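Local coordinates for protein ATP-dependent kinase YFH7 (Saccharomyces cerevisiae, PDB 2GA8) that acts as an ATP-dependent kinase that could be involved in endoplasmic reticulum membrane assembly, at residues N61-N66 with K225-F230; E50-F55 with D151-A156; P71-V76 with S231-D236; E20-V25 with A285-L290; I155-P160 with Y254-F259. All coordinates share one frame; numbering follows the deposited sequence.

Interaction 4 is the most buried of the five: it joins the starts of two neighbouring strands of the central parallel sheet through an asparagine amide and a bridging water. Interaction 5 lies on the outermost strand of that sheet, where side chains rather than backbone bonds hold strand 248-256. Interactions 2 and 5 share Ile155 and Ala156, and interaction 2 lays helix 47-58 against the loop that leads into the same strand. Nearer the surface, interactions 1 and 3 follow one another along 225-236. A salt bridge and strand pairing dominate interaction 1, whereas a single backbone hydrogen bond with methionine, valine and proline packing makes interaction 3.

Interaction 1: N61-N66 with K225-F230; sequences NVIEVN and KLSKTF
Lys228 reaches across to Val62 and Glu64. From CB the chain first goes beside its own backbone N, and CG lies 4.1 Å from Val62 O. There it bends (chi2 -63°) and runs out straight. CD passes 3.0 Å from Glu64 OE2, and CE packs against Val62 CG2 at 3.6 Å. NZ ends between two acceptors. It forms a salt bridge to Glu64 OE2 at 2.6 Å, taken on the carboxylate's anti lone pair, and a hydrogen bond to Val62 O at 2.9 Å. With a leucine in its place, Glu64 is likely to lose its charge mate across this contact. Next to the lysine, the two methyls of Val62 straddle Ser227 CB, and Glu64 N donates to Ser227 O. This is where helix 222-227 runs out into the short strand 230-231, which pairs in parallel with 65-66, Val65 opposite Phe230. Asn66 binds twice: its backbone N donates to Phe230 O at 2.8 Å within the pairing, and its ND2 to Lys228 O at 2.7 Å just ahead of it, that oxygen lying in the amide plane. Glu64 O sits at the edge of the Phe230 ring, and Ile63 CG2 comes obliquely to Phe230 CD2 at 3.8 Å.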
# COMPACT_ATOMS: atom_id res chain seq x y z
N ASN A 61 14.81 1.10 27.95
CA ASN A 61 14.62 -0.34 27.91
C ASN A 61 13.17 -0.77 28.05
O ASN A 61 12.88 -1.84 28.56
CB ASN A 61 15.47 -0.98 29.01
CG ASN A 61 16.93 -0.61 28.90
OD1 ASN A 61 17.58 -0.93 27.91
ND2 ASN A 61 17.44 0.10 29.90
N VAL A 62 12.27 0.08 27.56
CA VAL A 62 10.84 -0.17 27.65
C VAL A 62 10.32 -1.24 26.70
O VAL A 62 9.30 -1.87 26.97
CB VAL A 62 10.05 1.14 27.39
CG1 VAL A 62 10.23 1.58 25.94
CG2 VAL A 62 8.57 0.94 27.71
N ILE A 63 11.02 -1.46 25.59
CA ILE A 63 10.57 -2.43 24.60
C ILE A 63 10.61 -3.89 25.05
O ILE A 63 11.62 -4.37 25.56
CB ILE A 63 11.36 -2.31 23.28
CG1 ILE A 63 11.10 -0.95 22.64
CG2 ILE A 63 10.95 -3.43 22.32
CD1 ILE A 63 11.90 -0.70 21.37
N GLU A 64 9.49 -4.57 24.85
CA GLU A 64 9.36 -5.98 25.20
C GLU A 64 8.60 -6.71 24.10
O GLU A 64 7.59 -6.21 23.60
CB GLU A 64 8.61 -6.14 26.52
CG GLU A 64 9.32 -5.56 27.72
CD GLU A 64 8.62 -5.89 29.03
OE1 GLU A 64 8.41 -7.09 29.29
OE2 GLU A 64 8.29 -4.95 29.78
N VAL A 65 9.10 -7.88 23.72
CA VAL A 65 8.44 -8.67 22.69
C VAL A 65 7.81 -9.87 23.39
O VAL A 65 8.50 -10.68 24.01
CB VAL A 65 9.45 -9.15 21.62
CG1 VAL A 65 8.73 -9.96 20.55
CG2 VAL A 65 10.15 -7.95 20.99
N ASN A 66 6.49 -9.96 23.31
CA ASN A 66 5.73 -11.02 23.96
C ASN A 66 5.40 -12.19 23.04
O ASN A 66 5.86 -12.25 21.90
CB ASN A 66 4.43 -10.46 24.52
CG ASN A 66 4.64 -9.18 25.28
OD1 ASN A 66 5.23 -9.18 26.37
ND2 ASN A 66 4.17 -8.07 24.72
N LYS A 225 2.39 1.76 26.02
CA LYS A 225 1.53 0.62 25.73
C LYS A 225 2.01 -0.19 24.53
O LYS A 225 2.08 -1.42 24.59
CB LYS A 225 0.10 1.10 25.47
CG LYS A 225 -0.54 1.81 26.64
CD LYS A 225 -1.91 2.32 26.23
CE LYS A 225 -2.53 3.18 27.30
NZ LYS A 225 -3.82 3.74 26.83
N LEU A 226 2.33 0.49 23.44
CA LEU A 226 2.78 -0.23 22.26
C LEU A 226 4.12 -0.93 22.49
O LEU A 226 4.34 -2.05 22.02
CB LEU A 226 2.87 0.72 21.06
CG LEU A 226 3.98 1.76 20.96
CD1 LEU A 226 5.27 1.10 20.48
CD2 LEU A 226 3.56 2.86 19.99
N SER A 227 5.01 -0.27 23.23
CA SER A 227 6.34 -0.81 23.52
C SER A 227 6.30 -2.13 24.28
O SER A 227 7.17 -2.97 24.11
CB SER A 227 7.17 0.20 24.31
OG SER A 227 7.46 1.35 23.54
N LYS A 228 5.27 -2.30 25.11
CA LYS A 228 5.14 -3.51 25.91
C LYS A 228 4.28 -4.58 25.24
O LYS A 228 4.06 -5.64 25.82
CB LYS A 228 4.52 -3.17 27.27
CG LYS A 228 5.33 -2.21 28.13
CD LYS A 228 6.68 -2.81 28.50
CE LYS A 228 7.42 -1.93 29.49
NZ LYS A 228 8.79 -2.43 29.74
N THR A 229 3.81 -4.33 24.03
CA THR A 229 2.93 -5.29 23.36
C THR A 229 3.34 -5.80 21.98
O THR A 229 2.49 -6.29 21.23
CB THR A 229 1.50 -4.73 23.29
OG1 THR A 229 1.52 -3.44 22.66
CG2 THR A 229 0.91 -4.59 24.69
N PHE A 230 4.62 -5.67 21.64
CA PHE A 230 5.10 -6.18 20.36
C PHE A 230 4.99 -7.69 20.48
O PHE A 230 5.12 -8.24 21.58
CB PHE A 230 6.57 -5.78 20.15
CG PHE A 230 6.77 -4.33 19.84
CD1 PHE A 230 6.27 -3.77 18.66
CD2 PHE A 230 7.51 -3.52 20.70
CE1 PHE A 230 6.50 -2.43 18.35
CE2 PHE A 230 7.75 -2.18 20.39
CZ PHE A 230 7.24 -1.63 19.21

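Interaction 2: E50-F55 with D151-A156; sequences EKYHTF and DSINIA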
# COMPACT_ATOMS: atom_id res chain seq x y z
N GLU A 50 9.69 9.63 14.54
CA GLU A 50 10.54 10.56 15.29
C GLU A 50 10.03 10.71 16.72
O GLU A 50 10.82 10.73 17.67
CB GLU A 50 10.58 11.92 14.59
CG GLU A 50 11.55 11.95 13.42
CD GLU A 50 11.47 13.23 12.62
OE1 GLU A 50 11.38 14.32 13.24
OE2 GLU A 50 11.51 13.16 11.37
N LYS A 51 8.71 10.83 16.87
CA LYS A 51 8.12 10.95 18.19
C LYS A 51 8.45 9.71 19.01
O LYS A 51 8.76 9.81 20.21
CB LYS A 51 6.60 11.09 18.09
CG LYS A 51 6.11 12.43 17.57
CD LYS A 51 4.61 12.38 17.32
CE LYS A 51 4.04 13.75 17.01
NZ LYS A 51 4.14 14.67 18.18
N TYR A 52 8.38 8.55 18.37
CA TYR A 52 8.68 7.31 19.08
C TYR A 52 10.14 7.25 19.50
O TYR A 52 10.46 6.81 20.61
CB TYR A 52 8.34 6.10 18.21
CG TYR A 52 8.45 4.79 18.97
CD1 TYR A 52 7.67 4.56 20.10
CD2 TYR A 52 9.34 3.80 18.56
CE1 TYR A 52 7.77 3.37 20.81
CE2 TYR A 52 9.45 2.60 19.26
CZ TYR A 52 8.66 2.39 20.39
OH TYR A 52 8.77 1.22 21.08
N HIS A 53 11.03 7.68 18.62
CA HIS A 53 12.46 7.65 18.92
C HIS A 53 12.76 8.58 20.10
O HIS A 53 13.57 8.25 20.96
CB HIS A 53 13.26 8.05 17.68
CG HIS A 53 13.13 7.09 16.54
ND1 HIS A 53 13.33 7.46 15.23
CD2 HIS A 53 12.82 5.77 16.52
CE1 HIS A 53 13.15 6.41 14.45
NE2 HIS A 53 12.84 5.37 15.21
N THR A 54 12.10 9.72 20.12
CA THR A 54 12.28 10.69 21.20
C THR A 54 11.81 10.05 22.51
O THR A 54 12.41 10.24 23.57
CB THR A 54 11.48 11.98 20.93
OG1 THR A 54 11.96 12.60 19.73
CG2 THR A 54 11.61 12.95 22.10
N PHE A 55 10.72 9.30 22.42
CA PHE A 55 10.17 8.62 23.59
C PHE A 55 11.18 7.61 24.13
O PHE A 55 11.43 7.55 25.34
CB PHE A 55 8.87 7.90 23.20
CG PHE A 55 8.37 6.95 24.25
CD1 PHE A 55 7.70 7.42 25.37
CD2 PHE A 55 8.57 5.58 24.11
CE1 PHE A 55 7.24 6.54 26.36
CE2 PHE A 55 8.11 4.69 25.09
CZ PHE A 55 7.45 5.18 26.21
N ASP A 151 16.52 4.65 17.45
CA ASP A 151 16.54 5.23 16.11
C ASP A 151 16.40 4.14 15.06
O ASP A 151 16.07 4.41 13.90
CB ASP A 151 17.85 5.99 15.88
CG ASP A 151 18.12 7.03 16.96
OD1 ASP A 151 17.26 7.90 17.18
OD2 ASP A 151 19.20 6.96 17.59
N SER A 152 16.66 2.90 15.47
CA SER A 152 16.58 1.76 14.57
C SER A 152 15.18 1.15 14.52
O SER A 152 14.79 0.55 13.52
CB SER A 152 17.58 0.69 15.00
OG SER A 152 17.47 -0.47 14.19
N ILE A 153 14.42 1.31 15.60
CA ILE A 153 13.07 0.76 15.65
C ILE A 153 12.03 1.77 15.18
O ILE A 153 11.88 2.84 15.77
CB ILE A 153 12.70 0.31 17.09
CG1 ILE A 153 13.65 -0.80 17.54
CG2 ILE A 153 11.26 -0.17 17.13
CD1 ILE A 153 13.59 -2.05 16.68
N ASN A 154 11.33 1.42 14.11
CA ASN A 154 10.29 2.28 13.57
C ASN A 154 8.94 1.60 13.74
O ASN A 154 8.81 0.40 13.50
CB ASN A 154 10.55 2.56 12.09
CG ASN A 154 11.82 3.34 11.87
OD1 ASN A 154 12.04 4.36 12.52
ND2 ASN A 154 12.67 2.86 10.97
N ILE A 155 7.94 2.37 14.16
CA ILE A 155 6.62 1.80 14.36
C ILE A 155 5.66 2.11 13.22
O ILE A 155 4.56 1.57 13.17
CB ILE A 155 6.00 2.27 15.69
CG1 ILE A 155 5.96 3.80 15.76
CG2 ILE A 155 6.80 1.70 16.86
CD1 ILE A 155 5.14 4.34 16.92
N ALA A 156 6.07 2.98 12.31
CA ALA A 156 5.22 3.34 11.18
C ALA A 156 5.93 3.04 9.87
O ALA A 156 7.14 3.26 9.74
CB ALA A 156 4.84 4.82 11.25
O HOH W 1 16.25 7.37 20.38
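His53 and Tyr52, neighbours on helix 47-58, both face the loop 151-156 that leads into strand 156-160, the outermost strand of the parallel sheet in this P-loop kinase fold. Among the polar contacts, His53 NE2 donates to Ile153 O at 2.8 Å. The oxygen lies in the plane of the imidazole, but the donor stands above the carbonyl plane and the N-H...O angle is only 132°, a bent bond. Asn154 OD1 also comes to the same ring edge, 3.0 Å from His53 NE2. Two CH-pi contacts accompany these. Asp151 CA sits over the middle of the imidazole, 3.7 Å from its centroid, while Ile155 CG2 lies over one face of the Tyr52 ring, offset toward the rim. Exchanging His53 for a serine would take away the flat ring under Asp151 CA, and the start of the loop would probably lose its seat on the helix. Apolar contacts follow. A chi1 of -172° swings the Tyr52 ring alongside Ile153, where its CE2 meets Ile153 CG2 at 3.9 Å; Ile155 CD1 reaches back to Tyr52 CB. Last comes a water-mediated link at the outer end, a single molecule donating to His53 O at 2.9 Å and, weakly, to Asp151 OD1 at 3.4 Å.

Interaction 3: P71-V76 with S231-D236; sequences PMVNLV and SQTIPD
Met72 folds back on itself over the turn 231-234: bent at both chi2 (-61°) and chi3 (-73°), the side chain curls in instead of stretching away. This puts Met72 SD 3.3 Å from Gln232 O, and lands CE of the same methionine against Pro235 CB at 3.8 Å and near Thr233 O. That last oxygen is taken by the backbone. Val73 N donates to Thr233 O at 3.0 Å in a nearly straight bond (172°), and Met72 CA adds a CA-H...O contact from the same strip of chain. Around this bond the side chains interlock. Val73 CG2 packs on Ile234 CD1 at 4.0 Å and also meets Thr233 OG1, whose hydroxyl is hydrogen-bonded to the modified cysteine at position 208. Thr233 CG2 in turn lies 3.3 Å from Pro71 O. Further along, Leu75 CD1 meets the Pro235 ring at CG, 3.6 Å away, with Leu75 also resting on Ile201 of helix 192-206 and Pro235 on Ile136. A mercury ion sits about 4 Å from the Val73 side chain (nearest atoms). What the extended loop 71-76 clasps is a type I beta turn, Ser231 to Ile234, that joins strand 230-231 to strand 237-243 and carries an ST turn within it: Ser231 OG accepts from Thr233 N at 3.2 Å.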
# COMPACT_ATOMS: atom_id res chain seq x y z
N PRO A 71 2.98 -19.92 18.41
CA PRO A 71 3.40 -20.16 17.03
C PRO A 71 3.19 -18.91 16.18
O PRO A 71 2.39 -18.04 16.52
CB PRO A 71 2.49 -21.31 16.60
CG PRO A 71 1.22 -21.01 17.34
CD PRO A 71 1.73 -20.63 18.72
N MET A 72 3.92 -18.83 15.07
CA MET A 72 3.83 -17.70 14.16
C MET A 72 2.44 -17.64 13.54
O MET A 72 1.85 -18.67 13.23
CB MET A 72 4.86 -17.85 13.04
CG MET A 72 6.29 -17.89 13.51
SD MET A 72 6.73 -16.37 14.36
CE MET A 72 6.84 -15.25 12.98
N VAL A 73 1.92 -16.43 13.35
CA VAL A 73 0.61 -16.27 12.73
C VAL A 73 0.74 -16.78 11.30
O VAL A 73 1.67 -16.40 10.59
CB VAL A 73 0.18 -14.78 12.69
CG1 VAL A 73 -1.14 -14.63 11.96
CG2 VAL A 73 0.06 -14.24 14.11
N ASN A 74 -0.17 -17.65 10.89
CA ASN A 74 -0.13 -18.18 9.53
C ASN A 74 -0.92 -17.20 8.67
O ASN A 74 -2.13 -17.07 8.81
CB ASN A 74 -0.79 -19.57 9.46
CG ASN A 74 -0.45 -20.31 8.18
OD1 ASN A 74 -0.58 -19.76 7.09
ND2 ASN A 74 -0.03 -21.56 8.31
N LEU A 75 -0.23 -16.51 7.78
CA LEU A 75 -0.89 -15.50 6.96
C LEU A 75 -1.45 -15.95 5.63
O LEU A 75 -2.39 -15.35 5.12
CB LEU A 75 0.07 -14.32 6.75
CG LEU A 75 0.53 -13.69 8.06
CD1 LEU A 75 1.56 -12.62 7.78
CD2 LEU A 75 -0.67 -13.13 8.80
N VAL A 76 -0.90 -17.02 5.06
CA VAL A 76 -1.37 -17.48 3.77
C VAL A 76 -1.81 -18.94 3.72
O VAL A 76 -1.68 -19.59 2.68
CB VAL A 76 -0.31 -17.23 2.68
CG1 VAL A 76 -0.08 -15.74 2.52
CG2 VAL A 76 1.00 -17.92 3.07
N SER A 231 4.74 -8.37 19.36
CA SER A 231 4.59 -9.82 19.39
C SER A 231 5.57 -10.58 18.50
O SER A 231 5.77 -10.24 17.33
CB SER A 231 3.16 -10.20 18.99
OG SER A 231 3.01 -11.61 18.95
N GLN A 232 6.17 -11.63 19.05
CA GLN A 232 7.12 -12.45 18.32
C GLN A 232 6.41 -13.27 17.23
O GLN A 232 7.06 -13.81 16.34
CB GLN A 232 7.84 -13.39 19.28
CG GLN A 232 9.04 -14.11 18.69
CD GLN A 232 10.11 -13.15 18.19
OE1 GLN A 232 10.51 -12.22 18.90
NE2 GLN A 232 10.58 -13.37 16.97
N THR A 233 5.09 -13.35 17.30
CA THR A 233 4.33 -14.14 16.33
C THR A 233 4.11 -13.48 14.97
O THR A 233 3.65 -14.14 14.04
CB THR A 233 2.94 -14.51 16.87
OG1 THR A 233 2.16 -13.32 17.03
CG2 THR A 233 3.07 -15.23 18.20
N ILE A 234 4.44 -12.20 14.86
CA ILE A 234 4.25 -11.46 13.62
C ILE A 234 5.50 -11.51 12.75
O ILE A 234 6.55 -11.01 13.12
CB ILE A 234 3.89 -9.98 13.93
CG1 ILE A 234 2.62 -9.93 14.79
CG2 ILE A 234 3.70 -9.19 12.64
CD1 ILE A 234 1.36 -10.43 14.09
N PRO A 235 5.39 -12.12 11.55
CA PRO A 235 6.54 -12.24 10.65
C PRO A 235 6.80 -10.97 9.85
O PRO A 235 5.95 -10.08 9.81
CB PRO A 235 6.14 -13.39 9.75
CG PRO A 235 4.67 -13.10 9.54
CD PRO A 235 4.19 -12.72 10.95
N ASP A 236 7.97 -10.89 9.23
CA ASP A 236 8.30 -9.74 8.40
C ASP A 236 7.55 -9.92 7.09
O ASP A 236 7.52 -11.01 6.53
CB ASP A 236 9.81 -9.68 8.10
CG ASP A 236 10.63 -9.22 9.30
OD1 ASP A 236 10.04 -8.70 10.27
OD2 ASP A 236 11.87 -9.36 9.25

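Interaction 4: E20-V25 with A285-L290; sequences EDNYRV and ADTGAL
Asn22 and Ala289 make the tight part of this contact. The methyl of Ala289 sits squarely over one face of the Asn22 amide, its CB 3.5 Å from Asn22 CG; Ala289 CB also meets Val25 CG1 at 3.9 Å. A chi1 of -63° directs the Asn22 amide at the end of helix 275-285, where ND2 donates to Thr287 O at 2.8 Å. That bond is fairly straight at the hydrogen (154°), though the donor stands above the carbonyl plane. Both ends of the amide have further partners, ND2 with Ser206 OG and OD1 with Arg18 NE, so its orientation is well fixed in a buried spot. Val25 CA adds a CA-H...O contact to Ala289 O at 3.5 Å. On the other side the link is indirect and runs through solvent: one water donates both to Arg24 O at 2.8 Å and to Thr287 OG1 at 3.1 Å, joining the two segments. The Thr287 hydroxyl also bonds to Leu284 O. Gly288, partly exposed, takes positive phi as the chain leaves the helix, and Ala289 N then donates to Thr287 OG1 at 3.1 Å, an ST turn. Here the chain enters strand 290-296 beside and parallel to strand 25-30, the central strand of the five-stranded P-loop kinase sheet; strand 25-30 leads directly into the Walker A loop Gly31-Thr39, which probably binds ATP.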
# COMPACT_ATOMS: atom_id res chain seq x y z
N GLU A 20 -5.75 -2.59 22.70
CA GLU A 20 -6.06 -3.92 23.20
C GLU A 20 -6.88 -4.74 22.20
O GLU A 20 -7.09 -5.94 22.41
CB GLU A 20 -6.84 -3.82 24.52
CG GLU A 20 -6.01 -3.32 25.70
CD GLU A 20 -6.84 -3.08 26.95
OE1 GLU A 20 -7.52 -4.02 27.40
OE2 GLU A 20 -6.80 -1.95 27.48
N ASP A 21 -7.31 -4.11 21.12
CA ASP A 21 -8.13 -4.78 20.12
C ASP A 21 -7.46 -5.03 18.78
O ASP A 21 -7.85 -5.93 18.03
CB ASP A 21 -9.41 -3.97 19.87
CG ASP A 21 -10.24 -3.79 21.12
OD1 ASP A 21 -10.66 -4.81 21.70
OD2 ASP A 21 -10.47 -2.63 21.52
N ASN A 22 -6.45 -4.23 18.45
CA ASN A 22 -5.77 -4.37 17.17
C ASN A 22 -4.27 -4.24 17.33
O ASN A 22 -3.78 -3.33 18.00
CB ASN A 22 -6.24 -3.31 16.18
CG ASN A 22 -7.72 -3.43 15.85
OD1 ASN A 22 -8.58 -2.84 16.51
ND2 ASN A 22 -8.02 -4.20 14.81
N TYR A 23 -3.53 -5.15 16.70
CA TYR A 23 -2.08 -5.11 16.77
C TYR A 23 -1.54 -3.90 16.02
O TYR A 23 -0.52 -3.31 16.40
CB TYR A 23 -1.47 -6.37 16.16
CG TYR A 23 0.01 -6.46 16.41
CD1 TYR A 23 0.49 -6.75 17.69
CD2 TYR A 23 0.93 -6.23 15.39
CE1 TYR A 23 1.85 -6.79 17.94
CE2 TYR A 23 2.30 -6.27 15.64
CZ TYR A 23 2.75 -6.55 16.92
OH TYR A 23 4.09 -6.61 17.18
N ARG A 24 -2.22 -3.53 14.94
CA ARG A 24 -1.79 -2.38 14.17
C ARG A 24 -2.98 -1.61 13.61
O ARG A 24 -4.07 -2.16 13.45
CB ARG A 24 -0.84 -2.82 13.04
CG ARG A 24 -1.22 -4.12 12.35
CD ARG A 24 -0.28 -4.48 11.20
NE ARG A 24 1.12 -4.61 11.60
CZ ARG A 24 1.94 -5.56 11.17
NH1 ARG A 24 1.52 -6.48 10.32
NH2 ARG A 24 3.21 -5.57 11.56
N VAL A 25 -2.77 -0.33 13.34
CA VAL A 25 -3.83 0.49 12.78
C VAL A 25 -3.43 0.83 11.36
O VAL A 25 -2.24 0.93 11.05
CB VAL A 25 -4.04 1.77 13.60
CG1 VAL A 25 -4.44 1.41 15.03
CG2 VAL A 25 -2.78 2.60 13.59
N ALA A 285 -11.37 -1.65 6.85
CA ALA A 285 -12.34 -1.03 7.75
C ALA A 285 -12.86 -2.03 8.78
O ALA A 285 -13.09 -1.68 9.94
CB ALA A 285 -13.50 -0.44 6.96
N ASP A 286 -13.03 -3.28 8.35
CA ASP A 286 -13.53 -4.31 9.25
C ASP A 286 -12.61 -4.64 10.42
O ASP A 286 -13.00 -5.37 11.33
CB ASP A 286 -13.86 -5.58 8.46
CG ASP A 286 -15.18 -5.48 7.71
OD1 ASP A 286 -15.92 -4.49 7.93
OD2 ASP A 286 -15.49 -6.38 6.90
N THR A 287 -11.39 -4.12 10.41
CA THR A 287 -10.47 -4.37 11.52
C THR A 287 -10.89 -3.50 12.70
O THR A 287 -10.56 -3.78 13.84
CB THR A 287 -9.01 -4.01 11.18
OG1 THR A 287 -8.91 -2.61 10.87
CG2 THR A 287 -8.51 -4.82 10.00
N GLY A 288 -11.63 -2.43 12.40
CA GLY A 288 -12.05 -1.51 13.44
C GLY A 288 -10.92 -0.56 13.80
O GLY A 288 -10.99 0.18 14.79
N ALA A 289 -9.86 -0.57 12.99
CA ALA A 289 -8.71 0.30 13.24
C ALA A 289 -8.23 0.92 11.94
O ALA A 289 -7.10 0.68 11.51
CB ALA A 289 -7.59 -0.50 13.90
N LEU A 290 -9.09 1.72 11.32
CA LEU A 290 -8.77 2.38 10.06
C LEU A 290 -9.12 3.87 10.04
O LEU A 290 -10.19 4.27 10.49
CB LEU A 290 -9.52 1.70 8.92
CG LEU A 290 -9.41 2.38 7.55
CD1 LEU A 290 -8.02 2.16 6.99
CD2 LEU A 290 -10.46 1.81 6.60
O HOH W 2 -5.83 -2.34 11.24

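Interaction 5: I155-P160 with Y254-F259; sequences IAQIVP and YCISKF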
# COMPACT_ATOMS: atom_id res chain seq x y z
N ILE A 155 7.94 2.37 14.16
CA ILE A 155 6.62 1.80 14.36
C ILE A 155 5.66 2.11 13.22
O ILE A 155 4.56 1.57 13.17
CB ILE A 155 6.00 2.27 15.69
CG1 ILE A 155 5.96 3.80 15.76
CG2 ILE A 155 6.80 1.70 16.86
CD1 ILE A 155 5.14 4.34 16.92
N ALA A 156 6.07 2.98 12.31
CA ALA A 156 5.22 3.34 11.18
C ALA A 156 5.93 3.04 9.87
O ALA A 156 7.14 3.26 9.74
CB ALA A 156 4.84 4.82 11.25
N GLN A 157 5.18 2.52 8.90
CA GLN A 157 5.73 2.19 7.60
C GLN A 157 4.69 2.58 6.55
O GLN A 157 3.50 2.63 6.85
CB GLN A 157 6.01 0.69 7.50
CG GLN A 157 6.56 0.22 6.17
CD GLN A 157 7.85 0.92 5.76
OE1 GLN A 157 7.84 2.11 5.42
NE2 GLN A 157 8.96 0.20 5.81
N ILE A 158 5.15 2.88 5.34
CA ILE A 158 4.23 3.25 4.27
C ILE A 158 4.14 2.11 3.26
O ILE A 158 5.08 1.34 3.08
CB ILE A 158 4.70 4.51 3.50
CG1 ILE A 158 6.13 4.31 2.99
CG2 ILE A 158 4.63 5.74 4.42
CD1 ILE A 158 6.63 5.45 2.11
N VAL A 159 2.98 2.00 2.63
CA VAL A 159 2.78 0.99 1.60
C VAL A 159 2.27 1.73 0.37
O VAL A 159 1.09 2.08 0.29
CB VAL A 159 1.73 -0.08 2.00
CG1 VAL A 159 1.40 -0.97 0.80
CG2 VAL A 159 2.26 -0.93 3.14
N PRO A 160 3.16 2.03 -0.57
CA PRO A 160 2.71 2.73 -1.78
C PRO A 160 2.05 1.70 -2.69
O PRO A 160 2.47 0.55 -2.75
CB PRO A 160 4.01 3.27 -2.38
CG PRO A 160 4.94 3.36 -1.19
CD PRO A 160 4.63 2.08 -0.47
N TYR A 254 9.69 -2.36 0.81
CA TYR A 254 9.14 -1.94 2.08
C TYR A 254 8.93 -3.15 2.96
O TYR A 254 8.34 -4.14 2.54
CB TYR A 254 7.82 -1.20 1.87
CG TYR A 254 7.92 -0.06 0.88
CD1 TYR A 254 8.39 1.19 1.28
CD2 TYR A 254 7.60 -0.25 -0.46
CE1 TYR A 254 8.54 2.22 0.36
CE2 TYR A 254 7.74 0.77 -1.38
CZ TYR A 254 8.21 2.01 -0.97
OH TYR A 254 8.35 3.02 -1.89
N CYS A 255 9.43 -3.09 4.19
CA CYS A 255 9.26 -4.18 5.12
C CYS A 255 8.32 -3.79 6.24
O CYS A 255 8.50 -2.76 6.88
CB CYS A 255 10.59 -4.60 5.75
SG CYS A 255 10.35 -5.86 7.04
N ILE A 256 7.31 -4.62 6.46
CA ILE A 256 6.36 -4.41 7.54
C ILE A 256 6.69 -5.52 8.53
O ILE A 256 6.44 -6.69 8.25
CB ILE A 256 4.91 -4.56 7.05
CG1 ILE A 256 4.61 -3.48 6.01
CG2 ILE A 256 3.95 -4.44 8.23
CD1 ILE A 256 3.28 -3.67 5.31
N SER A 257 7.27 -5.15 9.67
CA SER A 257 7.67 -6.14 10.67
C SER A 257 6.80 -6.13 11.91
O SER A 257 5.81 -5.39 12.00
CB SER A 257 9.11 -5.87 11.11
OG SER A 257 9.16 -4.70 11.93
N LYS A 258 7.18 -6.94 12.89
CA LYS A 258 6.44 -7.01 14.15
C LYS A 258 6.44 -5.63 14.82
O LYS A 258 5.57 -5.33 15.63
CB LYS A 258 7.07 -8.04 15.09
CG LYS A 258 8.51 -7.72 15.49
CD LYS A 258 9.05 -8.70 16.55
CE LYS A 258 9.13 -10.12 16.01
NZ LYS A 258 10.08 -10.25 14.87
N PHE A 259 7.42 -4.80 14.48
CA PHE A 259 7.51 -3.47 15.09
C PHE A 259 6.59 -2.45 14.44
O PHE A 259 6.32 -1.40 15.01
CB PHE A 259 8.95 -2.98 15.07
CG PHE A 259 9.88 -3.83 15.88
CD1 PHE A 259 9.75 -3.88 17.26
CD2 PHE A 259 10.85 -4.61 15.27
CE1 PHE A 259 10.56 -4.71 18.03
CE2 PHE A 259 11.66 -5.44 16.02
CZ PHE A 259 11.52 -5.49 17.40
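Strand 156-160, outermost in the parallel sheet of the P-loop core, faces the end of strand 248-256, which turns a corner at Tyr254 as it leaves the mixed sheet; the two segments run in nearly opposite directions, 159° apart. Pro160 makes a CH-pi contact with Tyr254, its CD over one face of the ring, 3.6 Å from the centroid and offset toward the rim. Ile158 CG1 approaches the same ring at Tyr254 CE1, 4.1 Å away. On the other side of the strand, Val159 CG2 meets Ile256 CD1 at 3.6 Å, the side chains crossing at about a right angle. Gln157 makes the polar link between the segments. Bent at chi2 (57°), it turns its amide so that NE2 donates to Cys255 O at 3.2 Å, straight at the hydrogen and in the amide plane, though the donor stands above the carbonyl plane. Gln157 OE1 accepts from Ile158 N on a lone pair at 2.8 Å. At the far end Ile155 CA gives a CA-H...O contact to Phe259 O at 3.3 Å. The Cys255 side chain lies about 2 Å from a bound mercury ion (nearest atoms). With one hydrogen bond crossing it, the contact rests mainly on apolar and CH-pi packing; Ile158 O is buried without a partner, probably at some cost.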